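Local coordinates for dehydrogenase (Chromobacterium violaceum, PDB 3Q2I), which probably oxidises the sugar 3'-hydroxyl of UDP-N-acetylglucosaminuronic acid with NAD, a step toward 2,3-diacetamido-2,3-dideoxy-mannuronic acid, at residues 41-47 against 59-65; 132-136 against 194-198; 160-166 against 240-246. All coordinates share one frame; numbering follows the deposited sequence.

How the interactions relate
The three contacts illustrate how a two-domain dehydrogenase distributes the binding of two ligands over its fold. Interaction 1 lies in the Rossmann-type sheet and meets the adenosine half of the dinucleotide; interaction 2, with its centre about 28 Å away, meets the nicotinamide carboxamide, so one NADH molecule spans both. Interaction 3 belongs to the large sheet of the C-terminal domain and lines the UDP-sugar pocket, its centre about 37 Å from that of interaction 1, on the opposite side of the chain's centre. Interactions 2 and 3 do touch: Tyr195 CG packs on Val163 CG2 at 3.5 Å. Residues of interaction 2 reach both ligands, placing it where nicotinamide and sugar come together.

Interaction 1 of 3, residues 41-47 against 59-65; sequences LIDVCDI and TGARGHA. With NAI (1,4-dihydronicotinamide adenine dinucleotide), chain B.
His64 reaches back over the parallel strand pair to Asp43, its NE2 bonding Asp43 OD1 at 2.8 Å. The oxygen lies in the plane of the imidazole, whereas the nitrogen meets it on the anti side and 28° out of the carboxylate plane, the two planes being turned 45° apart. A chi1 of -56° sets the ring beside its own backbone N and brings Asp43 OD1 and Val44 O to the ring edge. Thr74 holds the other oxygen, OD2, so both ends of the carboxylate are engaged. Arg62 runs alongside with its aliphatic part, CD lying 3.5 Å from Asp43 OD1. On the face opposite His64 and Asp43, Val44 CG1 meets Ala61 CB at 3.9 Å. Strands 39-45 and 62-64 form a beta-alpha-beta crossover through helix 49-59. Past the strand end, Asp46 OD1 accepts from NAI O2B at 2.7 Å and OD2 accepts from O3B. Such a carboxylate on the ribose diol is consistent with a preference for NAD, since a 2'-phosphate would probably be repelled.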
loop_
_atom_site.group_PDB
_atom_site.type_symbol
_atom_site.label_atom_id
_atom_site.label_comp_id
_atom_site.label_asym_id
_atom_site.label_seq_id
_atom_site.Cartn_x
_atom_site.Cartn_y
_atom_site.Cartn_z
ATOM N N LEU A 41 47.492 -25.073 13.323
ATOM C CA LEU A 41 46.871 -25.026 12.009
ATOM C C LEU A 41 47.473 -26.135 11.155
ATOM O O LEU A 41 48.652 -26.072 10.801
ATOM C CB LEU A 41 47.099 -23.642 11.385
ATOM C CG LEU A 41 46.527 -23.452 9.981
ATOM C CD1 LEU A 41 44.994 -23.421 10.016
ATOM C CD2 LEU A 41 47.053 -22.080 9.567
ATOM N N ILE A 42 46.675 -27.131 10.798
ATOM C CA ILE A 42 47.176 -28.332 10.155
ATOM C C ILE A 42 46.844 -28.457 8.674
ATOM O O ILE A 42 47.412 -29.298 7.978
ATOM C CB ILE A 42 46.724 -29.615 10.909
ATOM C CG1 ILE A 42 45.202 -29.578 11.128
ATOM C CG2 ILE A 42 47.343 -29.650 12.305
ATOM C CD1 ILE A 42 44.559 -30.950 11.321
ATOM N N ASP A 43 45.906 -27.641 8.166
ATOM C CA ASP A 43 45.508 -27.781 6.782
ATOM C C ASP A 43 45.008 -26.415 6.283
ATOM O O ASP A 43 44.359 -25.708 7.054
ATOM C CB ASP A 43 44.355 -28.777 6.681
ATOM C CG ASP A 43 44.794 -30.190 6.975
ATOM O OD1 ASP A 43 45.343 -30.825 6.039
ATOM O OD2 ASP A 43 44.594 -30.633 8.125
ATOM N N VAL A 44 45.392 -26.047 5.066
ATOM C CA VAL A 44 44.965 -24.772 4.469
ATOM C C VAL A 44 44.475 -25.056 3.065
ATOM O O VAL A 44 44.866 -26.034 2.405
ATOM C CB VAL A 44 46.034 -23.658 4.477
ATOM C CG1 VAL A 44 46.309 -23.166 5.863
ATOM C CG2 VAL A 44 47.334 -24.106 3.737
ATOM N N CYS A 45 43.548 -24.209 2.585
ATOM C CA CYS A 45 42.922 -24.453 1.302
ATOM C C CYS A 45 42.746 -23.118 0.571
ATOM O O CYS A 45 42.315 -22.131 1.180
ATOM C CB CYS A 45 41.534 -25.076 1.495
ATOM S SG CYS A 45 40.609 -25.220 -0.039
ATOM N N ASP A 46 43.111 -23.104 -0.710
ATOM C CA ASP A 46 42.835 -21.975 -1.606
ATOM C C ASP A 46 42.757 -22.418 -3.056
ATOM O O ASP A 46 43.517 -23.312 -3.493
ATOM C CB ASP A 46 43.804 -20.802 -1.382
ATOM C CG ASP A 46 43.229 -19.469 -1.859
ATOM O OD1 ASP A 46 42.823 -19.409 -3.042
ATOM O OD2 ASP A 46 43.168 -18.518 -1.058
ATOM N N ILE A 47 41.804 -21.879 -3.820
ATOM C CA ILE A 47 41.703 -22.286 -5.221
ATOM C C ILE A 47 42.776 -21.598 -6.085
ATOM O O ILE A 47 42.892 -21.895 -7.283
ATOM C CB ILE A 47 40.290 -22.016 -5.816
ATOM C CG1 ILE A 47 39.952 -20.523 -5.722
ATOM C CG2 ILE A 47 39.257 -22.931 -5.184
ATOM C CD1 ILE A 47 38.691 -20.144 -6.524
ATOM N N THR A 59 53.023 -21.332 7.211
ATOM C CA THR A 59 52.358 -21.907 8.392
ATOM C C THR A 59 52.795 -23.350 8.613
ATOM O O THR A 59 52.629 -23.870 9.714
ATOM C CB THR A 59 50.824 -21.957 8.164
ATOM O OG1 THR A 59 50.543 -22.804 7.053
ATOM C CG2 THR A 59 50.277 -20.556 7.931
ATOM N N GLY A 60 53.310 -23.993 7.568
ATOM C CA GLY A 60 53.704 -25.403 7.637
ATOM C C GLY A 60 52.558 -26.388 7.454
ATOM O O GLY A 60 52.758 -27.603 7.396
ATOM N N ALA A 61 51.326 -25.878 7.405
ATOM C CA ALA A 61 50.147 -26.715 7.235
ATOM C C ALA A 61 50.183 -27.434 5.900
ATOM O O ALA A 61 50.813 -26.922 4.982
ATOM C CB ALA A 61 48.903 -25.792 7.262
ATOM N N ARG A 62 49.481 -28.562 5.761
ATOM C CA ARG A 62 49.261 -29.145 4.448
ATOM C C ARG A 62 48.323 -28.289 3.613
ATOM O O ARG A 62 47.367 -27.718 4.164
ATOM C CB ARG A 62 48.622 -30.524 4.507
ATOM C CG ARG A 62 49.318 -31.531 5.419
ATOM C CD ARG A 62 48.352 -32.662 5.753
ATOM N NE ARG A 62 49.049 -33.923 5.971
ATOM C CZ ARG A 62 49.080 -34.576 7.130
ATOM N NH1 ARG A 62 48.444 -34.077 8.186
ATOM N NH2 ARG A 62 49.749 -35.722 7.218
ATOM N N GLY A 63 48.533 -28.335 2.299
ATOM C CA GLY A 63 47.760 -27.523 1.342
ATOM C C GLY A 63 46.720 -28.315 0.580
ATOM O O GLY A 63 46.919 -29.487 0.261
ATOM N N HIS A 64 45.595 -27.685 0.220
ATOM C CA HIS A 64 44.603 -28.366 -0.600
ATOM C C HIS A 64 44.001 -27.398 -1.604
ATOM O O HIS A 64 43.833 -26.227 -1.275
ATOM C CB HIS A 64 43.473 -28.848 0.310
ATOM C CG HIS A 64 43.929 -29.730 1.428
ATOM N ND1 HIS A 64 43.860 -31.107 1.352
ATOM C CD2 HIS A 64 44.436 -29.443 2.650
ATOM C CE1 HIS A 64 44.317 -31.627 2.478
ATOM N NE2 HIS A 64 44.666 -30.640 3.285
ATOM N N ALA A 65 43.600 -27.915 -2.759
ATOM C CA ALA A 65 43.103 -27.103 -3.859
ATOM C C ALA A 65 41.579 -26.934 -3.870
ATOM O O ALA A 65 41.070 -26.110 -4.630
ATOM C CB ALA A 65 43.554 -27.674 -5.189
HETATM P PA NAI B . 40.545 -11.900 -0.130
HETATM O O1A NAI B . 40.015 -11.679 -1.487
HETATM O O2A NAI B . 41.927 -11.228 0.289
HETATM O O5B NAI B . 40.696 -13.429 0.239
HETATM C C5B NAI B . 40.158 -14.230 -0.774
HETATM C C4B NAI B . 40.669 -15.651 -0.574
HETATM O O4B NAI B . 39.673 -16.674 -0.745
HETATM C C3B NAI B . 41.533 -15.638 -1.836
HETATM O O3B NAI B . 42.872 -16.062 -1.537
HETATM C C2B NAI B . 40.742 -16.463 -2.865
HETATM O O2B NAI B . 41.544 -17.114 -3.843
HETATM C C1B NAI B . 40.101 -17.470 -1.882
HETATM N N9A NAI B . 38.998 -18.213 -2.446
HETATM C C8A NAI B . 37.967 -17.708 -3.201
HETATM N N7A NAI B . 37.132 -18.676 -3.461
HETATM C C5A NAI B . 37.513 -19.829 -2.814
HETATM C C6A NAI B . 37.031 -21.152 -2.740
HETATM N N6A NAI B . 35.868 -21.546 -3.366
HETATM N N1A NAI B . 37.729 -22.050 -2.025
HETATM C C2A NAI B . 38.849 -21.689 -1.431
HETATM N N3A NAI B . 39.370 -20.464 -1.459
HETATM C C4A NAI B . 38.722 -19.522 -2.176
HETATM O O3 NAI B . 39.450 -11.385 0.906
HETATM P PN NAI B . 39.618 -11.020 2.400
HETATM O O1N NAI B . 39.745 -9.534 2.584
HETATM O O2N NAI B . 40.650 -11.878 3.172
HETATM O O5D NAI B . 38.137 -11.155 3.060
HETATM C C5D NAI B . 37.908 -12.506 3.388
HETATM C C4D NAI B . 36.691 -12.655 4.296
HETATM O O4D NAI B . 37.079 -12.040 5.536
HETATM C C3D NAI B . 35.447 -11.830 3.859
HETATM O O3D NAI B . 34.306 -12.560 4.313
HETATM C C2D NAI B . 35.556 -10.543 4.686
HETATM O O2D NAI B . 34.279 -9.989 4.997
HETATM C C1D NAI B . 36.222 -11.017 6.010
HETATM N N1N NAI B . 36.952 -9.969 6.687
HETATM C C2N NAI B . 36.737 -9.757 7.968
HETATM C C3N NAI B . 37.353 -8.711 8.666
HETATM C C7N NAI B . 37.127 -8.506 10.114
HETATM O O7N NAI B . 37.245 -7.448 10.705
HETATM N N7N NAI B . 36.748 -9.560 10.897
HETATM C C4N NAI B . 38.147 -7.821 7.915
HETATM C C5N NAI B . 38.424 -8.149 6.599
HETATM C C6N NAI B . 37.814 -9.217 5.992
#

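Interaction 2 of 3, residues 132-136 against 194-198. With NAI (1,4-dihydronicotinamide adenine dinucleotide), chain B.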
loop_
_atom_site.group_PDB
_atom_site.type_symbol
_atom_site.label_atom_id
_atom_site.label_comp_id
_atom_site.label_asym_id
_atom_site.label_seq_id
_atom_site.Cartn_x
_atom_site.Cartn_y
_atom_site.Cartn_z
ATOM N N VAL A 132 33.095 -14.512 13.656
ATOM C CA VAL A 132 34.136 -13.609 14.117
ATOM C C VAL A 132 33.648 -12.195 14.266
ATOM O O VAL A 132 33.437 -11.520 13.256
ATOM C CB VAL A 132 35.351 -13.653 13.172
ATOM C CG1 VAL A 132 36.379 -12.669 13.670
ATOM C CG2 VAL A 132 35.878 -15.061 12.993
ATOM N N LYS A 133 33.460 -11.753 15.494
ATOM C CA LYS A 133 33.183 -10.349 15.840
ATOM C C LYS A 133 34.265 -9.886 16.831
ATOM O O LYS A 133 34.039 -9.703 18.040
ATOM C CB LYS A 133 31.778 -10.224 16.449
ATOM C CG LYS A 133 30.642 -10.411 15.449
ATOM C CD LYS A 133 29.261 -10.407 16.108
ATOM C CE LYS A 133 28.165 -10.674 15.061
ATOM N NZ LYS A 133 27.926 -9.345 14.379
ATOM N N GLN A 134 35.436 -9.617 16.272
ATOM C CA GLN A 134 36.617 -9.424 17.122
ATOM C C GLN A 134 36.664 -8.042 17.762
ATOM O O GLN A 134 37.412 -7.819 18.723
ATOM C CB GLN A 134 37.871 -9.823 16.338
ATOM C CG GLN A 134 38.483 -8.748 15.452
ATOM C CD GLN A 134 37.716 -8.524 14.184
ATOM O OE1 GLN A 134 36.729 -9.206 13.916
ATOM N NE2 GLN A 134 38.201 -7.601 13.364
ATOM N N ASN A 135 35.871 -7.095 17.277
ATOM C CA ASN A 135 35.880 -5.731 17.837
ATOM C C ASN A 135 35.199 -5.548 19.190
ATOM O O ASN A 135 35.412 -4.556 19.885
ATOM C CB ASN A 135 35.224 -4.762 16.824
ATOM C CG ASN A 135 36.153 -3.678 16.308
ATOM O OD1 ASN A 135 37.370 -3.869 16.190
ATOM N ND2 ASN A 135 35.556 -2.538 15.893
ATOM N N ARG A 136 34.294 -6.469 19.534
ATOM C CA ARG A 136 33.489 -6.379 20.742
ATOM C C ARG A 136 34.392 -6.315 21.979
ATOM O O ARG A 136 34.035 -5.686 22.954
ATOM C CB ARG A 136 32.591 -7.613 20.880
ATOM C CG ARG A 136 31.400 -7.615 19.919
ATOM C CD ARG A 136 30.398 -8.621 20.432
ATOM N NE ARG A 136 29.256 -8.579 19.505
ATOM C CZ ARG A 136 28.206 -9.381 19.644
ATOM N NH1 ARG A 136 28.167 -10.262 20.644
ATOM N NH2 ARG A 136 27.195 -9.338 18.777
ATOM N N HIS A 194 30.974 -3.984 11.834
ATOM C CA HIS A 194 31.272 -4.034 13.277
ATOM C C HIS A 194 30.563 -2.922 14.044
ATOM O O HIS A 194 30.526 -2.930 15.269
ATOM C CB HIS A 194 32.799 -3.981 13.541
ATOM C CG HIS A 194 33.574 -5.166 13.036
ATOM N ND1 HIS A 194 33.426 -6.430 13.559
ATOM C CD2 HIS A 194 34.599 -5.253 12.155
ATOM C CE1 HIS A 194 34.250 -7.267 12.951
ATOM N NE2 HIS A 194 34.980 -6.575 12.095
ATOM N N TYR A 195 30.076 -1.907 13.317
ATOM C CA TYR A 195 29.311 -0.823 13.913
ATOM C C TYR A 195 27.817 -1.137 13.859
ATOM O O TYR A 195 27.103 -0.851 14.816
ATOM C CB TYR A 195 29.627 0.510 13.216
ATOM C CG TYR A 195 31.067 0.946 13.405
ATOM C CD1 TYR A 195 31.415 1.970 14.288
ATOM C CD2 TYR A 195 32.074 0.356 12.659
ATOM C CE1 TYR A 195 32.738 2.341 14.453
ATOM C CE2 TYR A 195 33.423 0.720 12.838
ATOM C CZ TYR A 195 33.723 1.709 13.748
ATOM O OH TYR A 195 35.071 2.043 13.959
ATOM N N VAL A 196 27.357 -1.760 12.772
ATOM C CA VAL A 196 25.984 -2.278 12.744
ATOM C C VAL A 196 25.781 -3.199 13.936
ATOM O O VAL A 196 24.717 -3.207 14.586
ATOM C CB VAL A 196 25.630 -3.031 11.403
ATOM C CG1 VAL A 196 24.220 -3.641 11.531
ATOM C CG2 VAL A 196 25.744 -2.027 10.249
ATOM N N ASP A 197 26.829 -3.993 14.221
ATOM C CA ASP A 197 26.761 -4.930 15.327
ATOM C C ASP A 197 26.402 -4.236 16.634
ATOM O O ASP A 197 25.799 -4.851 17.508
ATOM C CB ASP A 197 28.115 -5.623 15.478
ATOM C CG ASP A 197 28.132 -6.684 16.537
ATOM O OD1 ASP A 197 27.280 -7.579 16.497
ATOM O OD2 ASP A 197 29.052 -6.635 17.394
ATOM N N LEU A 198 26.844 -2.992 16.820
ATOM C CA LEU A 198 26.595 -2.343 18.109
ATOM C C LEU A 198 25.118 -2.069 18.382
ATOM O O LEU A 198 24.713 -1.776 19.498
ATOM C CB LEU A 198 27.335 -0.980 18.175
ATOM C CG LEU A 198 28.859 -1.100 17.866
ATOM C CD1 LEU A 198 29.476 0.248 17.780
ATOM C CD2 LEU A 198 29.547 -2.045 18.877
HETATM P PA NAI B . 40.545 -11.900 -0.130
HETATM O O1A NAI B . 40.015 -11.679 -1.487
HETATM O O2A NAI B . 41.927 -11.228 0.289
HETATM O O5B NAI B . 40.696 -13.429 0.239
HETATM C C5B NAI B . 40.158 -14.230 -0.774
HETATM C C4B NAI B . 40.669 -15.651 -0.574
HETATM O O4B NAI B . 39.673 -16.674 -0.745
HETATM C C3B NAI B . 41.533 -15.638 -1.836
HETATM O O3B NAI B . 42.872 -16.062 -1.537
HETATM C C2B NAI B . 40.742 -16.463 -2.865
HETATM O O2B NAI B . 41.544 -17.114 -3.843
HETATM C C1B NAI B . 40.101 -17.470 -1.882
HETATM N N9A NAI B . 38.998 -18.213 -2.446
HETATM C C8A NAI B . 37.967 -17.708 -3.201
HETATM N N7A NAI B . 37.132 -18.676 -3.461
HETATM C C5A NAI B . 37.513 -19.829 -2.814
HETATM C C6A NAI B . 37.031 -21.152 -2.740
HETATM N N6A NAI B . 35.868 -21.546 -3.366
HETATM N N1A NAI B . 37.729 -22.050 -2.025
HETATM C C2A NAI B . 38.849 -21.689 -1.431
HETATM N N3A NAI B . 39.370 -20.464 -1.459
HETATM C C4A NAI B . 38.722 -19.522 -2.176
HETATM O O3 NAI B . 39.450 -11.385 0.906
HETATM P PN NAI B . 39.618 -11.020 2.400
HETATM O O1N NAI B . 39.745 -9.534 2.584
HETATM O O2N NAI B . 40.650 -11.878 3.172
HETATM O O5D NAI B . 38.137 -11.155 3.060
HETATM C C5D NAI B . 37.908 -12.506 3.388
HETATM C C4D NAI B . 36.691 -12.655 4.296
HETATM O O4D NAI B . 37.079 -12.040 5.536
HETATM C C3D NAI B . 35.447 -11.830 3.859
HETATM O O3D NAI B . 34.306 -12.560 4.313
HETATM C C2D NAI B . 35.556 -10.543 4.686
HETATM O O2D NAI B . 34.279 -9.989 4.997
HETATM C C1D NAI B . 36.222 -11.017 6.010
HETATM N N1N NAI B . 36.952 -9.969 6.687
HETATM C C2N NAI B . 36.737 -9.757 7.968
HETATM C C3N NAI B . 37.353 -8.711 8.666
HETATM C C7N NAI B . 37.127 -8.506 10.114
HETATM O O7N NAI B . 37.245 -7.448 10.705
HETATM N N7N NAI B . 36.748 -9.560 10.897
HETATM C C4N NAI B . 38.147 -7.821 7.915
HETATM C C5N NAI B . 38.424 -8.149 6.599
HETATM C C6N NAI B . 37.814 -9.217 5.992
HETATM O O HOH W 1 33.139 -7.041 16.171
HETATM O O HOH W 2 32.778 -1.266 15.995
#
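Asp197, on helix 193-203, is clasped by Lys133 and Arg136 in a buried salt-bridge network that ties the loop after the last Rossmann strand to the C-terminal domain. Arg136 grips side-on: NE bonds Asp197 OD2 and NH2 bonds OD1, each at 2.9 Å, each on a syn lone pair, with guanidinium and carboxylate only 11° from coplanar. Lys133 approaches Asp197 from the opposite direction, its chain bent at the last torsion (chi4 -81°), so that NZ sits above the carboxylate plane, 2.8 Å from OD1. That oxygen thus takes two donors, and Glu327 and Ser331 add further partners for the two basic groups. The Asn135 side is looser. Its CB lies 4.1 Å from His194 ND1, and two waters do the polar work, one joining Asn135 N to His194 ND1, the other joining Asn135 ND2 to His194 O, the latter through a weak bond. Beyond NE2 of His194 lies the nicotinamide carboxamide, held in a paired arrangement by the Gln134 amide, which is nearly perpendicular to the His194 ring. NAI O7N receives both Gln134 NE2 and, in the imidazole plane at 2.8 Å, His194 NE2.

Interaction 3 of 3, residues 160-166 against 240-246; sequences NVNVFWT and MNVTMLT. With HP7 ((2S,3S,4R,5R,6R)-5-acetamido-6-[[[(2R,3S,4R,5R)-5-(2,4-dioxopyrimidin-1-yl)-3,4-dihydroxy-oxolan-2-yl]methoxy-hydroxy-phosphoryl]oxy-hydroxy-phosphoryl]oxy-3,4-dihydroxy-oxane-2-carboxylic acid), chain C.
Val161 and Met240 form part of the apolar centre, Met240 CG lying 3.8 Å from Val161 CB on one face of two parallel strands. With CG anti to the backbone N (chi1 -178°) and the chain extended beyond, the Met240 side chain carries its CE to 4.2 Å from Val163 CG2. Farther along, Met244, doubly bent, runs beside Trp165, its SD 3.8 Å from Trp165 CB, while a Val163 methyl lies over the centre of the indole. The opposite face is mixed: Phe164 turns a ring edge to Asn241 CB. Beside it, Asn162 and Asn241 run alongside each other with amides 28° apart, and Asn241 ND2 bonds Asn162 OD1 at 2.9 Å, in its own amide plane. Where the strands end, Trp165 O is gripped twice by Thr246, from OG1 at 2.8 Å and N at 3.0 Å, both on the same side of the carbonyl plane. The indole edge then meets the sugar acetamide, Trp165 CH2 to HP7 O7' 3.3 Å. Within the mixed sheet, strands 252-259 and 225-232 flank the pair. Phe188 of helix 187-191 covers the methionine face, and on the other Asn241 OD1 bonds Thr227 OG1 and Ser239 of a neighbouring subunit.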
loop_
_atom_site.group_PDB
_atom_site.type_symbol
_atom_site.label_atom_id
_atom_site.label_comp_id
_atom_site.label_asym_id
_atom_site.label_seq_id
_atom_site.Cartn_x
_atom_site.Cartn_y
_atom_site.Cartn_z
ATOM N N ASN A 160 23.511 7.823 17.938
ATOM C CA ASN A 160 24.026 8.134 16.608
ATOM C C ASN A 160 25.316 7.405 16.367
ATOM O O ASN A 160 26.215 7.478 17.208
ATOM C CB ASN A 160 24.200 9.651 16.432
ATOM C CG ASN A 160 24.837 10.020 15.129
ATOM O OD1 ASN A 160 25.876 10.665 15.112
ATOM N ND2 ASN A 160 24.218 9.657 14.015
ATOM N N VAL A 161 25.391 6.647 15.291
ATOM C CA VAL A 161 26.643 5.988 14.872
ATOM C C VAL A 161 27.102 6.611 13.539
ATOM O O VAL A 161 26.324 6.670 12.577
ATOM C CB VAL A 161 26.429 4.486 14.695
ATOM C CG1 VAL A 161 27.676 3.787 14.135
ATOM C CG2 VAL A 161 26.036 3.869 16.026
ATOM N N ASN A 162 28.375 6.985 13.393
ATOM C CA ASN A 162 28.910 7.509 12.139
ATOM C C ASN A 162 30.115 6.693 11.755
ATOM O O ASN A 162 30.976 6.408 12.589
ATOM C CB ASN A 162 29.399 8.955 12.235
ATOM C CG ASN A 162 28.272 9.924 12.512
ATOM O OD1 ASN A 162 27.162 9.778 12.018
ATOM N ND2 ASN A 162 28.597 10.998 13.218
ATOM N N VAL A 163 30.162 6.269 10.519
ATOM C CA VAL A 163 31.371 5.614 9.945
ATOM C C VAL A 163 31.665 6.386 8.679
ATOM O O VAL A 163 31.054 6.146 7.622
ATOM C CB VAL A 163 31.166 4.124 9.683
ATOM C CG1 VAL A 163 32.498 3.495 9.125
ATOM C CG2 VAL A 163 30.792 3.439 11.034
ATOM N N PHE A 164 32.635 7.304 8.804
ATOM C CA PHE A 164 32.992 8.191 7.678
ATOM C C PHE A 164 34.416 7.792 7.259
ATOM O O PHE A 164 35.388 8.264 7.842
ATOM C CB PHE A 164 32.941 9.653 8.096
ATOM C CG PHE A 164 31.572 10.124 8.597
ATOM C CD1 PHE A 164 30.398 9.564 8.071
ATOM C CD2 PHE A 164 31.446 11.154 9.506
ATOM C CE1 PHE A 164 29.142 10.008 8.492
ATOM C CE2 PHE A 164 30.182 11.602 9.917
ATOM C CZ PHE A 164 29.029 11.046 9.360
ATOM N N TRP A 165 34.495 6.866 6.323
ATOM C CA TRP A 165 35.747 6.229 5.953
ATOM C C TRP A 165 36.035 6.404 4.468
ATOM O O TRP A 165 35.282 7.042 3.706
ATOM C CB TRP A 165 35.656 4.736 6.301
ATOM C CG TRP A 165 35.844 4.411 7.772
ATOM C CD1 TRP A 165 36.093 5.254 8.844
ATOM C CD2 TRP A 165 35.833 3.089 8.299
ATOM N NE1 TRP A 165 36.209 4.516 10.002
ATOM C CE2 TRP A 165 36.026 3.187 9.693
ATOM C CE3 TRP A 165 35.598 1.825 7.731
ATOM C CZ2 TRP A 165 36.047 2.053 10.519
ATOM C CZ3 TRP A 165 35.628 0.695 8.550
ATOM C CH2 TRP A 165 35.851 0.821 9.945
ATOM N N THR A 166 37.135 5.802 4.013
ATOM C CA THR A 166 37.543 6.023 2.647
ATOM C C THR A 166 37.973 4.748 1.978
ATOM O O THR A 166 38.863 4.080 2.506
ATOM C CB THR A 166 38.768 6.975 2.595
ATOM O OG1 THR A 166 38.471 8.161 3.326
ATOM C CG2 THR A 166 39.117 7.262 1.153
ATOM N N MET A 240 22.254 5.637 11.951
ATOM C CA MET A 240 23.615 5.279 11.579
ATOM C C MET A 240 23.904 5.775 10.175
ATOM O O MET A 240 23.087 5.583 9.266
ATOM C CB MET A 240 23.756 3.750 11.598
ATOM C CG MET A 240 25.201 3.418 11.264
ATOM S SD MET A 240 25.500 1.648 11.539
ATOM C CE MET A 240 27.065 1.470 10.729
ATOM N N ASN A 241 25.026 6.491 10.035
ATOM C CA ASN A 241 25.380 7.147 8.769
ATOM C C ASN A 241 26.712 6.572 8.344
ATOM O O ASN A 241 27.633 6.443 9.191
ATOM C CB ASN A 241 25.633 8.633 9.022
ATOM C CG ASN A 241 24.442 9.314 9.597
ATOM O OD1 ASN A 241 23.355 9.263 9.026
ATOM N ND2 ASN A 241 24.608 9.929 10.761
ATOM N N VAL A 242 26.828 6.133 7.097
ATOM C CA VAL A 242 28.081 5.561 6.634
ATOM C C VAL A 242 28.448 6.106 5.254
ATOM O O VAL A 242 27.581 6.217 4.373
ATOM C CB VAL A 242 28.000 4.029 6.672
ATOM C CG1 VAL A 242 27.642 3.572 8.083
ATOM C CG2 VAL A 242 26.921 3.478 5.719
ATOM N N THR A 243 29.734 6.404 5.007
ATOM C CA THR A 243 30.148 6.543 3.618
ATOM C C THR A 243 31.573 6.061 3.502
ATOM O O THR A 243 32.296 6.146 4.496
ATOM C CB THR A 243 30.060 7.980 3.058
ATOM O OG1 THR A 243 30.392 7.988 1.655
ATOM C CG2 THR A 243 30.890 8.952 3.928
ATOM N N MET A 244 31.908 5.494 2.351
ATOM C CA MET A 244 33.308 5.123 2.010
ATOM C C MET A 244 33.915 6.197 1.109
ATOM O O MET A 244 34.970 5.970 0.490
ATOM C CB MET A 244 33.358 3.739 1.350
ATOM C CG MET A 244 32.942 2.601 2.257
ATOM S SD MET A 244 33.843 2.500 3.819
ATOM C CE MET A 244 32.572 2.711 5.061
ATOM N N LEU A 245 33.282 7.357 1.017
ATOM C CA LEU A 245 33.722 8.355 0.025
ATOM C C LEU A 245 34.343 9.555 0.728
ATOM O O LEU A 245 34.408 10.632 0.128
ATOM C CB LEU A 245 32.518 8.893 -0.776
ATOM C CG LEU A 245 31.749 7.796 -1.505
ATOM C CD1 LEU A 245 30.616 8.426 -2.312
ATOM C CD2 LEU A 245 32.668 6.913 -2.358
ATOM N N THR A 246 34.851 9.386 1.948
ATOM C CA THR A 246 35.266 10.544 2.742
ATOM C C THR A 246 36.586 11.138 2.202
ATOM O O THR A 246 37.540 10.405 1.881
ATOM C CB THR A 246 35.512 10.135 4.185
ATOM O OG1 THR A 246 34.328 9.473 4.707
ATOM C CG2 THR A 246 35.813 11.365 5.022
HETATM N N1 HP7 C . 41.731 2.727 3.088
HETATM C C2 HP7 C . 41.880 3.888 2.451
HETATM O O2 HP7 C . 41.991 3.892 1.197
HETATM N N3 HP7 C . 41.951 5.045 3.116
HETATM C C4 HP7 C . 41.859 5.062 4.452
HETATM O O4 HP7 C . 41.992 6.169 5.027
HETATM C C5 HP7 C . 41.689 3.865 5.155
HETATM C C6 HP7 C . 41.636 2.684 4.425
HETATM P PA HP7 C . 41.988 -0.889 6.748
HETATM P PB HP7 C . 40.802 -2.920 8.298
HETATM O "O'P" HP7 C . 37.199 -2.355 4.295
HETATM O "O'Q" HP7 C . 37.590 -4.494 3.944
HETATM C "C1'" HP7 C . 38.219 -2.480 8.187
HETATM O O1A HP7 C . 41.855 0.327 7.651
HETATM O O1B HP7 C . 40.924 -1.996 9.487
HETATM C C1C HP7 C . 41.602 1.502 2.288
HETATM C "C2'" HP7 C . 37.026 -3.015 8.998
HETATM N "N2'" HP7 C . 37.436 -3.354 10.362
HETATM O O2A HP7 C . 43.274 -1.661 6.631
HETATM O O2B HP7 C . 41.654 -4.162 8.134
HETATM C C2C HP7 C . 42.937 0.837 1.981
HETATM O O2C HP7 C . 42.809 0.376 0.631
HETATM C "C3'" HP7 C . 36.424 -4.246 8.335
HETATM O "O3'" HP7 C . 35.143 -4.459 8.974
HETATM O O3A HP7 C . 40.829 -1.969 7.008
HETATM O O3B HP7 C . 39.263 -3.462 8.250
HETATM C C3C HP7 C . 42.933 -0.382 2.888
HETATM O O3C HP7 C . 43.671 -1.456 2.304
HETATM C "C4'" HP7 C . 36.189 -4.012 6.834
HETATM O "O4'" HP7 C . 35.784 -5.195 6.154
HETATM C C4C HP7 C . 41.460 -0.757 3.014
HETATM O O4C HP7 C . 40.880 0.554 3.079
HETATM C "C5'" HP7 C . 37.557 -3.641 6.227
HETATM O "O5'" HP7 C . 37.878 -2.377 6.802
HETATM C C5C HP7 C . 41.207 -1.453 4.334
HETATM O O5C HP7 C . 41.525 -0.441 5.280
HETATM C "C6'" HP7 C . 37.454 -3.505 4.727
HETATM C "C7'" HP7 C . 36.963 -2.840 11.495
HETATM O "O7'" HP7 C . 36.007 -2.059 11.606
HETATM C "C8'" HP7 C . 37.674 -3.288 12.751
#